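Local coordinates for probable aromatic acid decarboxylase (Escherichia coli, PDB 1SBZ), which probably acts as a flavin prenyltransferase, joining dimethylallyl phosphate to reduced FMN to make the prenylated cofactor that phenolic acid decarboxylase uses, at residues L15-L20 / T47-R52; T41-E46 / R52-L57; F60-N63 / A69-S72; K89-I94 / L135-M140; V109-K112 / K116-L119. One frame throughout, in Å; residues are numbered along the deposited sequence.

Contact 1: residues L15-L20 / T47-R52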
# COMPACT_ATOMS: atom_id res chain seq x y z
N LEU D 15 -26.98 -16.55 -21.64
CA LEU D 15 -26.58 -17.02 -20.31
C LEU D 15 -27.63 -16.66 -19.26
O LEU D 15 -27.97 -17.48 -18.41
CB LEU D 15 -25.22 -16.43 -19.89
CG LEU D 15 -23.99 -16.74 -20.75
CD1 LEU D 15 -22.90 -15.70 -20.52
CD2 LEU D 15 -23.48 -18.16 -20.48
N GLY D 16 -28.13 -15.42 -19.31
CA GLY D 16 -29.15 -14.96 -18.38
C GLY D 16 -30.47 -15.68 -18.55
O GLY D 16 -31.07 -16.14 -17.57
N VAL D 17 -30.93 -15.79 -19.79
CA VAL D 17 -32.17 -16.49 -20.12
C VAL D 17 -32.13 -17.95 -19.67
O VAL D 17 -33.09 -18.45 -19.08
CB VAL D 17 -32.51 -16.40 -21.63
CG1 VAL D 17 -33.84 -17.11 -21.94
CG2 VAL D 17 -32.57 -14.95 -22.08
N ALA D 18 -31.01 -18.63 -19.93
CA ALA D 18 -30.86 -20.03 -19.56
C ALA D 18 -30.85 -20.23 -18.04
O ALA D 18 -31.44 -21.19 -17.55
CB ALA D 18 -29.60 -20.61 -20.18
N LEU D 19 -30.19 -19.33 -17.32
CA LEU D 19 -30.19 -19.40 -15.86
C LEU D 19 -31.60 -19.17 -15.30
O LEU D 19 -32.02 -19.86 -14.36
CB LEU D 19 -29.19 -18.41 -15.26
CG LEU D 19 -29.13 -18.26 -13.73
CD1 LEU D 19 -27.70 -18.29 -13.24
CD2 LEU D 19 -29.82 -16.97 -13.31
N LEU D 20 -32.32 -18.21 -15.88
CA LEU D 20 -33.70 -17.94 -15.50
C LEU D 20 -34.63 -19.10 -15.82
O LEU D 20 -35.54 -19.40 -15.04
CB LEU D 20 -34.22 -16.66 -16.17
CG LEU D 20 -33.83 -15.31 -15.58
CD1 LEU D 20 -34.24 -14.20 -16.54
CD2 LEU D 20 -34.45 -15.09 -14.21
N THR D 47 -31.05 -13.33 -28.55
CA THR D 47 -31.99 -14.41 -28.30
C THR D 47 -33.27 -14.15 -29.11
O THR D 47 -33.53 -13.00 -29.49
CB THR D 47 -32.35 -14.51 -26.80
OG1 THR D 47 -33.40 -13.58 -26.49
CG2 THR D 47 -31.19 -14.08 -25.90
N PRO D 48 -34.06 -15.20 -29.35
CA PRO D 48 -35.34 -15.05 -30.03
C PRO D 48 -36.43 -14.52 -29.08
O PRO D 48 -37.57 -14.32 -29.51
CB PRO D 48 -35.67 -16.48 -30.46
CG PRO D 48 -35.05 -17.33 -29.42
CD PRO D 48 -33.78 -16.61 -29.01
N TYR D 49 -36.08 -14.28 -27.82
CA TYR D 49 -37.03 -13.77 -26.83
C TYR D 49 -37.03 -12.26 -26.81
O TYR D 49 -36.04 -11.63 -27.16
CB TYR D 49 -36.68 -14.30 -25.43
CG TYR D 49 -36.57 -15.80 -25.35
CD1 TYR D 49 -35.32 -16.43 -25.32
CD2 TYR D 49 -37.71 -16.60 -25.32
CE1 TYR D 49 -35.22 -17.81 -25.25
CE2 TYR D 49 -37.62 -17.98 -25.25
CZ TYR D 49 -36.37 -18.58 -25.22
OH TYR D 49 -36.28 -19.96 -25.15
N SER D 50 -38.17 -11.68 -26.42
CA SER D 50 -38.24 -10.26 -26.14
C SER D 50 -37.95 -10.07 -24.65
O SER D 50 -37.83 -11.05 -23.91
CB SER D 50 -39.63 -9.71 -26.47
OG SER D 50 -40.54 -10.01 -25.43
N ALA D 51 -37.85 -8.82 -24.22
CA ALA D 51 -37.64 -8.51 -22.81
C ALA D 51 -38.81 -8.99 -21.96
O ALA D 51 -38.61 -9.51 -20.86
CB ALA D 51 -37.41 -7.01 -22.62
N ARG D 52 -40.03 -8.85 -22.49
CA ARG D 52 -41.23 -9.29 -21.80
C ARG D 52 -41.30 -10.81 -21.65
O ARG D 52 -41.74 -11.31 -20.61
CB ARG D 52 -42.49 -8.75 -22.47
CG ARG D 52 -42.90 -7.36 -21.99
CD ARG D 52 -42.60 -6.22 -22.95
NE ARG D 52 -41.25 -6.25 -23.53
CZ ARG D 52 -40.97 -6.22 -24.84
NH1 ARG D 52 -41.95 -6.15 -25.74
NH2 ARG D 52 -39.71 -6.24 -25.24

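Contact 2: residues T41-E46 / R52-L57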
# COMPACT_ATOMS: atom_id res chain seq x y z
N THR D 41 -31.86 -4.56 -24.86
CA THR D 41 -31.30 -4.49 -26.20
C THR D 41 -30.54 -5.77 -26.57
O THR D 41 -30.66 -6.29 -27.69
CB THR D 41 -30.35 -3.28 -26.30
OG1 THR D 41 -31.06 -2.07 -25.96
CG2 THR D 41 -29.90 -3.05 -27.73
N THR D 42 -29.74 -6.25 -25.63
CA THR D 42 -28.89 -7.42 -25.84
C THR D 42 -29.74 -8.70 -25.94
O THR D 42 -29.46 -9.57 -26.76
CB THR D 42 -27.81 -7.49 -24.72
OG1 THR D 42 -26.79 -6.51 -24.98
CG2 THR D 42 -27.02 -8.77 -24.77
N ILE D 43 -30.77 -8.80 -25.10
CA ILE D 43 -31.70 -9.94 -25.13
C ILE D 43 -32.36 -10.04 -26.50
O ILE D 43 -32.41 -11.11 -27.10
CB ILE D 43 -32.77 -9.79 -24.02
CG1 ILE D 43 -32.17 -10.10 -22.65
CG2 ILE D 43 -33.97 -10.73 -24.29
CD1 ILE D 43 -32.94 -9.50 -21.48
N GLU D 44 -32.84 -8.90 -26.99
CA GLU D 44 -33.54 -8.84 -28.25
C GLU D 44 -32.63 -9.20 -29.43
O GLU D 44 -33.04 -9.95 -30.32
CB GLU D 44 -34.25 -7.49 -28.39
CG GLU D 44 -35.68 -7.55 -27.85
CD GLU D 44 -36.27 -6.21 -27.41
OE1 GLU D 44 -35.75 -5.14 -27.79
OE2 GLU D 44 -37.28 -6.25 -26.66
N LEU D 45 -31.39 -8.71 -29.40
CA LEU D 45 -30.39 -9.03 -30.43
C LEU D 45 -29.93 -10.50 -30.42
O LEU D 45 -29.84 -11.12 -31.48
CB LEU D 45 -29.16 -8.11 -30.29
CG LEU D 45 -27.92 -8.43 -31.14
CD1 LEU D 45 -28.14 -8.09 -32.62
CD2 LEU D 45 -26.65 -7.73 -30.60
N GLU D 46 -29.66 -11.04 -29.24
CA GLU D 46 -28.92 -12.31 -29.11
C GLU D 46 -29.78 -13.55 -28.89
O GLU D 46 -29.29 -14.68 -29.00
CB GLU D 46 -27.87 -12.20 -28.00
CG GLU D 46 -26.89 -11.07 -28.24
CD GLU D 46 -25.78 -11.00 -27.22
OE1 GLU D 46 -25.87 -11.63 -26.14
OE2 GLU D 46 -24.81 -10.28 -27.50
N ARG D 52 -40.03 -8.85 -22.49
CA ARG D 52 -41.23 -9.29 -21.80
C ARG D 52 -41.30 -10.81 -21.65
O ARG D 52 -41.74 -11.31 -20.61
CB ARG D 52 -42.49 -8.75 -22.47
CG ARG D 52 -42.90 -7.36 -21.99
CD ARG D 52 -42.60 -6.22 -22.95
NE ARG D 52 -41.25 -6.25 -23.53
CZ ARG D 52 -40.97 -6.22 -24.84
NH1 ARG D 52 -41.95 -6.15 -25.74
NH2 ARG D 52 -39.71 -6.24 -25.24
N ASP D 53 -40.86 -11.53 -22.68
CA ASP D 53 -40.69 -12.99 -22.61
C ASP D 53 -39.79 -13.38 -21.45
O ASP D 53 -40.08 -14.33 -20.72
CB ASP D 53 -40.07 -13.52 -23.90
CG ASP D 53 -41.06 -13.59 -25.04
OD1 ASP D 53 -42.28 -13.72 -24.80
OD2 ASP D 53 -40.69 -13.55 -26.23
N VAL D 54 -38.68 -12.66 -21.30
CA VAL D 54 -37.71 -12.93 -20.23
C VAL D 54 -38.30 -12.54 -18.87
O VAL D 54 -38.17 -13.28 -17.90
CB VAL D 54 -36.36 -12.23 -20.50
CG1 VAL D 54 -35.42 -12.34 -19.29
CG2 VAL D 54 -35.70 -12.82 -21.73
N ALA D 55 -38.96 -11.38 -18.82
CA ALA D 55 -39.62 -10.94 -17.59
C ALA D 55 -40.59 -12.02 -17.07
O ALA D 55 -40.67 -12.26 -15.87
CB ALA D 55 -40.35 -9.63 -17.82
N ALA D 56 -41.29 -12.68 -18.00
CA ALA D 56 -42.25 -13.73 -17.66
C ALA D 56 -41.61 -15.01 -17.12
O ALA D 56 -42.30 -15.88 -16.57
CB ALA D 56 -43.14 -14.04 -18.87
N LEU D 57 -40.29 -15.13 -17.26
CA LEU D 57 -39.54 -16.26 -16.69
C LEU D 57 -39.36 -16.10 -15.18
O LEU D 57 -39.06 -17.06 -14.48
CB LEU D 57 -38.17 -16.38 -17.36
CG LEU D 57 -37.85 -17.41 -18.45
CD1 LEU D 57 -39.06 -18.18 -19.01
CD2 LEU D 57 -37.06 -16.76 -19.57

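Contact 3: residues F60-N63 / A69-S72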
# COMPACT_ATOMS: atom_id res chain seq x y z
N PHE D 60 -40.96 -12.19 -10.04
CA PHE D 60 -41.09 -10.73 -9.98
C PHE D 60 -40.07 -10.10 -10.91
O PHE D 60 -38.99 -10.65 -11.12
CB PHE D 60 -40.85 -10.22 -8.56
CG PHE D 60 -41.77 -10.81 -7.53
CD1 PHE D 60 -41.47 -12.03 -6.93
CD2 PHE D 60 -42.92 -10.13 -7.15
CE1 PHE D 60 -42.32 -12.57 -5.97
CE2 PHE D 60 -43.78 -10.66 -6.19
CZ PHE D 60 -43.48 -11.88 -5.60
N SER D 61 -40.41 -8.94 -11.45
CA SER D 61 -39.51 -8.18 -12.29
C SER D 61 -39.61 -6.72 -11.89
O SER D 61 -40.71 -6.16 -11.81
CB SER D 61 -39.86 -8.38 -13.77
OG SER D 61 -39.04 -7.59 -14.62
N HIS D 62 -38.46 -6.10 -11.61
CA HIS D 62 -38.44 -4.73 -11.12
C HIS D 62 -37.80 -3.79 -12.14
O HIS D 62 -36.95 -4.20 -12.93
CB HIS D 62 -37.69 -4.67 -9.79
CG HIS D 62 -38.16 -5.66 -8.78
ND1 HIS D 62 -39.13 -5.37 -7.84
CD2 HIS D 62 -37.81 -6.95 -8.57
CE1 HIS D 62 -39.35 -6.43 -7.09
NE2 HIS D 62 -38.56 -7.41 -7.51
N ASN D 63 -38.23 -2.53 -12.12
CA ASN D 63 -37.66 -1.50 -12.99
C ASN D 63 -36.26 -1.07 -12.54
O ASN D 63 -36.06 -0.79 -11.35
CB ASN D 63 -38.60 -0.29 -13.06
CG ASN D 63 -38.25 0.67 -14.19
OD1 ASN D 63 -37.34 1.50 -14.07
ND2 ASN D 63 -38.98 0.56 -15.29
N ALA D 69 -38.20 -0.28 -5.00
CA ALA D 69 -38.58 -1.69 -5.10
C ALA D 69 -38.25 -2.45 -3.81
O ALA D 69 -37.41 -2.02 -3.02
CB ALA D 69 -37.88 -2.34 -6.29
N THR D 70 -38.93 -3.58 -3.60
CA THR D 70 -38.72 -4.40 -2.40
C THR D 70 -37.25 -4.73 -2.16
O THR D 70 -36.73 -4.57 -1.05
CB THR D 70 -39.56 -5.70 -2.45
OG1 THR D 70 -39.46 -6.28 -3.75
CG2 THR D 70 -41.04 -5.39 -2.30
N ILE D 71 -36.57 -5.18 -3.22
CA ILE D 71 -35.18 -5.64 -3.15
C ILE D 71 -34.17 -4.51 -2.92
O ILE D 71 -32.97 -4.76 -2.78
CB ILE D 71 -34.80 -6.47 -4.40
CG1 ILE D 71 -35.03 -5.63 -5.67
CG2 ILE D 71 -35.59 -7.77 -4.44
CD1 ILE D 71 -34.33 -6.15 -6.90
N SER D 72 -34.66 -3.27 -2.89
CA SER D 72 -33.84 -2.12 -2.56
C SER D 72 -33.72 -1.98 -1.04
O SER D 72 -32.90 -1.21 -0.54
CB SER D 72 -34.43 -0.86 -3.17
OG SER D 72 -33.70 0.28 -2.78

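Contact 4: residues K89-I94 / L135-M140. With FMN (flavin mononucleotide), chain H.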
# COMPACT_ATOMS: atom_id res chain seq x y z
N LYS D 89 -19.22 -1.82 -16.90
CA LYS D 89 -19.84 -0.64 -16.30
C LYS D 89 -20.56 -1.00 -14.99
O LYS D 89 -20.39 -0.33 -13.97
CB LYS D 89 -20.77 0.06 -17.32
CG LYS D 89 -22.27 0.12 -17.01
CD LYS D 89 -22.62 1.34 -16.21
CE LYS D 89 -24.02 1.81 -16.48
NZ LYS D 89 -25.07 1.11 -15.68
N THR D 90 -21.35 -2.06 -15.01
CA THR D 90 -22.06 -2.48 -13.82
C THR D 90 -21.10 -2.95 -12.73
O THR D 90 -21.25 -2.59 -11.56
CB THR D 90 -23.11 -3.56 -14.17
OG1 THR D 90 -24.22 -2.93 -14.82
CG2 THR D 90 -23.72 -4.14 -12.91
N LEU D 91 -20.11 -3.74 -13.13
CA LEU D 91 -19.03 -4.18 -12.24
C LEU D 91 -18.35 -2.98 -11.56
O LEU D 91 -18.17 -2.98 -10.33
CB LEU D 91 -18.00 -4.99 -13.05
CG LEU D 91 -16.79 -5.70 -12.42
CD1 LEU D 91 -15.74 -4.74 -12.01
CD2 LEU D 91 -17.15 -6.59 -11.26
N ALA D 92 -18.00 -1.98 -12.35
CA ALA D 92 -17.35 -0.77 -11.86
C ALA D 92 -18.22 0.02 -10.90
O ALA D 92 -17.74 0.54 -9.90
CB ALA D 92 -16.93 0.11 -13.02
N GLY D 93 -19.52 0.09 -11.19
CA GLY D 93 -20.48 0.76 -10.33
C GLY D 93 -20.60 0.10 -8.97
O GLY D 93 -20.60 0.80 -7.94
N ILE D 94 -20.68 -1.22 -8.96
CA ILE D 94 -20.78 -1.99 -7.72
C ILE D 94 -19.53 -1.82 -6.86
O ILE D 94 -19.63 -1.59 -5.65
CB ILE D 94 -21.12 -3.48 -8.00
CG1 ILE D 94 -22.50 -3.59 -8.68
CG2 ILE D 94 -21.12 -4.29 -6.68
CD1 ILE D 94 -22.76 -4.94 -9.40
N LEU D 135 -10.87 -7.66 -8.58
CA LEU D 135 -10.11 -8.03 -7.39
C LEU D 135 -10.69 -7.39 -6.12
O LEU D 135 -10.84 -8.05 -5.10
CB LEU D 135 -8.62 -7.67 -7.56
CG LEU D 135 -7.69 -7.92 -6.36
CD1 LEU D 135 -7.65 -9.40 -5.94
CD2 LEU D 135 -6.28 -7.41 -6.65
N ALA D 136 -11.01 -6.11 -6.18
CA ALA D 136 -11.54 -5.40 -5.01
C ALA D 136 -12.76 -6.13 -4.45
O ALA D 136 -12.86 -6.35 -3.24
CB ALA D 136 -11.89 -3.97 -5.38
N LEU D 137 -13.68 -6.51 -5.34
CA LEU D 137 -14.92 -7.20 -4.97
C LEU D 137 -14.68 -8.65 -4.55
O LEU D 137 -15.33 -9.13 -3.62
CB LEU D 137 -15.93 -7.11 -6.11
CG LEU D 137 -16.61 -5.76 -6.33
CD1 LEU D 137 -17.40 -5.76 -7.63
CD2 LEU D 137 -17.53 -5.39 -5.14
N SER D 138 -13.76 -9.33 -5.23
CA SER D 138 -13.31 -10.67 -4.83
C SER D 138 -12.84 -10.70 -3.37
O SER D 138 -13.22 -11.59 -2.61
CB SER D 138 -12.19 -11.16 -5.76
OG SER D 138 -11.93 -12.55 -5.58
N ARG D 139 -12.02 -9.72 -2.99
CA ARG D 139 -11.49 -9.67 -1.61
C ARG D 139 -12.62 -9.57 -0.56
O ARG D 139 -12.44 -9.95 0.61
CB ARG D 139 -10.51 -8.52 -1.43
CG ARG D 139 -9.20 -8.65 -2.20
CD ARG D 139 -8.08 -7.73 -1.72
NE ARG D 139 -6.77 -8.29 -2.07
CZ ARG D 139 -5.88 -7.68 -2.82
NH1 ARG D 139 -6.13 -6.46 -3.30
NH2 ARG D 139 -4.72 -8.26 -3.10
N MSE D 140 -13.78 -9.09 -1.00
CA MSE D 140 -14.95 -8.95 -0.15
C MSE D 140 -15.85 -10.18 -0.14
O MSE D 140 -16.92 -10.17 0.48
CB MSE D 140 -15.78 -7.75 -0.61
CG MSE D 140 -15.14 -6.42 -0.37
SE MSE D 140 -16.27 -5.02 -1.08
CE MSE D 140 -17.95 -5.37 -0.08
N1 FMN H . -19.90 -4.13 -22.23
C2 FMN H . -19.06 -4.96 -21.53
O2 FMN H . -18.54 -4.54 -20.51
N3 FMN H . -18.80 -6.24 -22.00
C4 FMN H . -19.40 -6.68 -23.17
O4 FMN H . -19.37 -7.89 -23.43
C4A FMN H . -20.27 -5.83 -23.87
N5 FMN H . -20.90 -6.23 -25.04
C5A FMN H . -21.76 -5.37 -25.71
C6 FMN H . -22.40 -5.78 -26.88
C7 FMN H . -23.27 -4.92 -27.57
C7M FMN H . -24.20 -5.52 -28.59
C8 FMN H . -23.50 -3.63 -27.07
C8M FMN H . -24.61 -2.77 -27.61
C9 FMN H . -22.87 -3.23 -25.90
C9A FMN H . -22.00 -4.09 -25.21
N10 FMN H . -21.37 -3.67 -24.04
C10 FMN H . -20.51 -4.54 -23.39
C1' FMN H . -21.40 -2.22 -23.65
C2' FMN H . -22.42 -2.01 -22.53
O2' FMN H . -23.68 -2.47 -22.96
C3' FMN H . -22.48 -0.55 -22.07
O3' FMN H . -21.29 -0.24 -21.35
C4' FMN H . -23.72 -0.23 -21.22
O4' FMN H . -23.64 1.08 -20.70
C5' FMN H . -23.90 -1.20 -20.05
O5' FMN H . -24.92 -0.71 -19.19
P FMN H . -25.59 -1.74 -18.15
O1P FMN H . -26.44 -2.71 -18.95
O2P FMN H . -26.42 -0.92 -17.20
O3P FMN H . -24.50 -2.48 -17.40

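Contact 5: residues V109-K112 / K116-L119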
# COMPACT_ATOMS: atom_id res chain seq x y z
N VAL D 109 -26.95 -3.29 -1.39
CA VAL D 109 -27.76 -3.83 -0.29
C VAL D 109 -27.39 -5.29 0.04
O VAL D 109 -27.17 -5.63 1.20
CB VAL D 109 -29.28 -3.69 -0.59
CG1 VAL D 109 -30.12 -4.60 0.30
CG2 VAL D 109 -29.72 -2.25 -0.42
N VAL D 110 -27.32 -6.13 -0.98
CA VAL D 110 -26.85 -7.50 -0.78
C VAL D 110 -25.52 -7.53 0.01
O VAL D 110 -25.38 -8.26 0.99
CB VAL D 110 -26.78 -8.28 -2.12
CG1 VAL D 110 -25.81 -9.45 -2.04
CG2 VAL D 110 -28.18 -8.76 -2.53
N LEU D 111 -24.56 -6.70 -0.41
CA LEU D 111 -23.26 -6.65 0.26
C LEU D 111 -23.34 -6.13 1.71
O LEU D 111 -22.71 -6.70 2.60
CB LEU D 111 -22.24 -5.85 -0.56
CG LEU D 111 -21.79 -6.47 -1.91
CD1 LEU D 111 -20.89 -5.53 -2.69
CD2 LEU D 111 -21.08 -7.79 -1.71
N LYS D 112 -24.14 -5.09 1.96
CA LYS D 112 -24.24 -4.58 3.33
C LYS D 112 -24.95 -5.56 4.27
O LYS D 112 -24.68 -5.57 5.46
CB LYS D 112 -24.90 -3.19 3.38
CG LYS D 112 -26.42 -3.18 3.29
CD LYS D 112 -26.96 -1.77 3.44
CE LYS D 112 -28.48 -1.72 3.29
NZ LYS D 112 -29.16 -2.15 4.54
N LYS D 116 -24.96 -13.27 -0.37
CA LYS D 116 -24.02 -13.71 -1.40
C LYS D 116 -24.24 -12.96 -2.71
O LYS D 116 -25.36 -12.92 -3.23
CB LYS D 116 -24.12 -15.23 -1.62
CG LYS D 116 -23.26 -15.73 -2.77
CD LYS D 116 -22.54 -17.01 -2.41
CE LYS D 116 -21.19 -17.07 -3.11
NZ LYS D 116 -20.42 -15.78 -2.97
N LEU D 117 -23.17 -12.35 -3.23
CA LEU D 117 -23.19 -11.75 -4.56
C LEU D 117 -22.34 -12.56 -5.54
O LEU D 117 -21.15 -12.80 -5.29
CB LEU D 117 -22.73 -10.29 -4.50
CG LEU D 117 -22.79 -9.46 -5.79
CD1 LEU D 117 -24.21 -9.40 -6.34
CD2 LEU D 117 -22.26 -8.05 -5.56
N VAL D 118 -22.95 -13.00 -6.64
CA VAL D 118 -22.26 -13.77 -7.67
C VAL D 118 -22.30 -12.99 -8.98
O VAL D 118 -23.37 -12.71 -9.51
CB VAL D 118 -22.87 -15.18 -7.88
CG1 VAL D 118 -22.17 -15.93 -9.01
CG2 VAL D 118 -22.82 -15.98 -6.59
N LEU D 119 -21.13 -12.63 -9.49
CA LEU D 119 -21.06 -11.88 -10.75
C LEU D 119 -20.60 -12.78 -11.87
O LEU D 119 -19.76 -13.66 -11.67
CB LEU D 119 -20.07 -10.72 -10.59
CG LEU D 119 -20.52 -9.32 -10.16
CD1 LEU D 119 -21.89 -9.24 -9.47
CD2 LEU D 119 -19.43 -8.61 -9.35

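Contact 1: residues L15-L20 / T47-R52
Val-17 faces the loop between two helices and forks between Thr-47 and Tyr-49. Its CB points at that loop, and the two methyl groups divide the work. CG1 lies opposite the backbone N (chi1 -179°), which carries it to the tyrosine ring, where it lies 3.7 Å from Tyr-49 CE1 and almost as near CD1. The methyl comes at the ring obliquely. The other branch, CG2, reaches a methyl instead, with Thr-47 CG2 at 4.2 Å from Val-17 CG2. That threonine turns its polar branch elsewhere: OG1 accepts from the Tyr-49 backbone N at 3.1 Å (144° at the hydrogen), closing an ST turn, and it is also hydrogen-bonded to the carbonyl oxygen of Ile-43. With OG1 held twice, CG2 is left facing Val-17. Pro-48 adds its CG 4.1 Å above one face of the tyrosine ring, toward the rim. Just beyond, Ser-50 and Asp-53 form a capping box that starts helix 51-55. The contact thus lays helix 13-24 against the link between helices 37-46 and 51-55; Val-17 also touches Val-54 on the latter, while Leu-15, Ala-18 and Leu-19 on other sides of helix 13-24 pack on helix 158-170.

Contact 2: residues T41-E46 / R52-L57
Two consecutive helices, 37-46 and 51-55, fill the crossover from strand 30-35 to its parallel neighbour 60-62, and this contact holds them together. The inner half is apolar. Ile-43 and Val-54 meet end on, methyl to methyl, with Ile-43 CG2 3.7 Å from Val-54 CG2. In Ile-43 the first torsion (chi1 -75°) puts CG2 opposite the backbone N, where it is the branch that touches Val-54. The outer half is ionic and lies at the protein surface. Glu-44 runs out extended beyond CG, and its OE2 forms a salt bridge with Arg-52 NH2 at 2.8 Å. Arg-52 starts out pointing away from helix 37-46 and comes back because its chain bends at chi2 and chi3, which swings the guanidinium round to the carboxylate. OE2 meets the guanidinium at its edge and in its plane, yet the two planes stand 87° apart, so this is a single-oxygen bridge rather than a paired, coplanar one. Near the end of helix 37-46, the Glu-46 carboxylate takes the backbone N of Gly-12 and Ala-13 and bonds Thr-11 OG1, tying this helix to the start of helix 13-24. Leu-45 touches the FMN and packs on Tyr-152 of a neighbouring subunit. Beneath the apolar pair lies the sheet: Ile-43 rests on Met-7 and Met-35 of strands 2-7 and 30-35, and Val-54 adds Leu-33 and the flank of helix 13-24.

Contact 3: residues F60-N63 / A69-S72
The His-62 imidazole is met by three successive residues, Ala-69, Thr-70 and Ile-71, each at a different part of the ring. Ile-71 comes from the opposite direction and lays CG1 over the centre of one face, 4.2 Å above the plane. Its CD1 continues to the rim and ends 3.9 Å from His-62 CD2. Ala-69 CB approaches obliquely at 3.6 Å from His-62 ND1, so this nitrogen has a methyl group for a neighbour. Thr-70 crosses the histidine at about a right angle and puts OG1 3.3 Å from CE1 of His-62, again from an oblique direction. A first torsion of 57° wedges Ile-71 CG1 in between the two backbone arms, and from there it covers the ring. Farther out, the 3-10 turn 70-72, which carries Thr-70 and Ile-71, is closed by Ser-72 N bonding Ala-69 O at 3.0 Å. Leu-102 of helix 102-112 touches His-62, Ala-69 and Ile-71 alike, and Phe-76 backs Thr-70 and Ile-71. The polar end of the histidine looks back to the sheet, where NE2 is hydrogen-bonded to His-32 ND1 on strand 30-35. Such a bond needs a proton on just one of the two nitrogens, so the two imidazoles are probably not both cationic; the methyl groups packed on His-62 would probably give a charge there little help.

Contact 4: residues K89-I94 / L135-M140
Thr-90 OG1 is held on two counts: it donates to FMN O3P in a 2.6 Å hydrogen bond, and it is also hydrogen-bonded to Thr-8 OG1. Beside it Lys-89 NZ donates to another phosphate oxygen, O2P, at 2.9 Å. The lysine chain bends at chi2 (89°) and again at chi4, which wraps it along the phosphate: Lys-89 CG passes 3.4 Å from FMN O3P before the amine turns in. Both residues sit in the first turn of helix 88-96; farther along, Leu-91 and Ile-94 pack on helix 128-139 by purely apolar contacts. There Leu-137 alone meets two side chains. Its CD1 lies 3.7 Å from Leu-91 CD2, the two leucines running antiparallel alongside one another. Its CD2 lies 4.1 Å from Ile-94 CG2, and here the side chains cross at about a right angle. Leu-91 sets out at an angle to the other helix and is brought round by a first torsion of -175°. Leu-119 of strand 116-121 touches Leu-91 and Leu-137, placing the pair above the sheet. Around the phosphate and the rest of the cofactor stand further partners, among them Ser-87, the backbone N of Met-88 and Gln-67 of a neighbouring subunit. The phosphate thus faces the N-terminal end of helix 88-96, where the helix dipole and the Lys-89 amine would both stabilise its negative charge, and the same helix that holds the phosphate at its start takes Leu-137 of helix 128-139 about one turn on.

Contact 5: residues V109-K112 / K116-L119
A first torsion of -175° in Leu-117 turns CG away from the backbone N and lifts the leucine off the strand toward the helix, where Leu-111, its CG opposite the carbonyl carbon (chi1 -67°), swings its branched end over the strand. The two cross obliquely. Leu-117 CD2 lies 4.0 Å from Leu-111 CG, and both end methyls of Leu-111 stay close to it, so that this methyl lies against the branched end of Leu-111. Val-110 fills the next position: its CG1, sent toward the strand, is 4.0 Å from Leu-117 CB and 3.7 Å from the carbonyl oxygen of Lys-116. The valine therefore packs as much on the strand backbone as on a side chain. Beneath the helix, Met-81 of strand 80-86 touches both Val-110 and Leu-117, and backbone hydrogen bonds place Lys-116 and Val-118 beside Met-81, Leu-117 beside Ala-143. On the outer side Leu-111 packs on Ile-129 of a neighbouring subunit. A helix ending in a short turn and leading into the next parallel strand, with its underside resting on that strand's first residues, is the closing half of a beta-alpha-beta crossover, here the one from strand 80-86 to strand 116-121 in the Rossmann-like flavoprotein sheet.

How the contacts relate
Contacts 1 and 2 are one continuous patch, their centres 5 Å apart, sharing Arg-52 and helix 51-55; Val-54 CG2 of contact 2 lies 3.8 Å from Val-17 CG2 of contact 1. Contacts 4 and 5 form a second patch on the other side of the chain's centre, 10 Å apart centre to centre and joined where Leu-91 CD2 meets Leu-119 CD2 at 3.6 Å. Contact 3 lies near the sheet edge: it touches contact 2 through Ala-55 and Ser-61, and contact 5 where Ser-72 O comes 3.3 Å from Val-109 CG2. FMN is reached from both patches: contact 4 binds its phosphate, Leu-45 of contact 2 touches its isoalloxazine end, and these contact centres are about 25 Å apart.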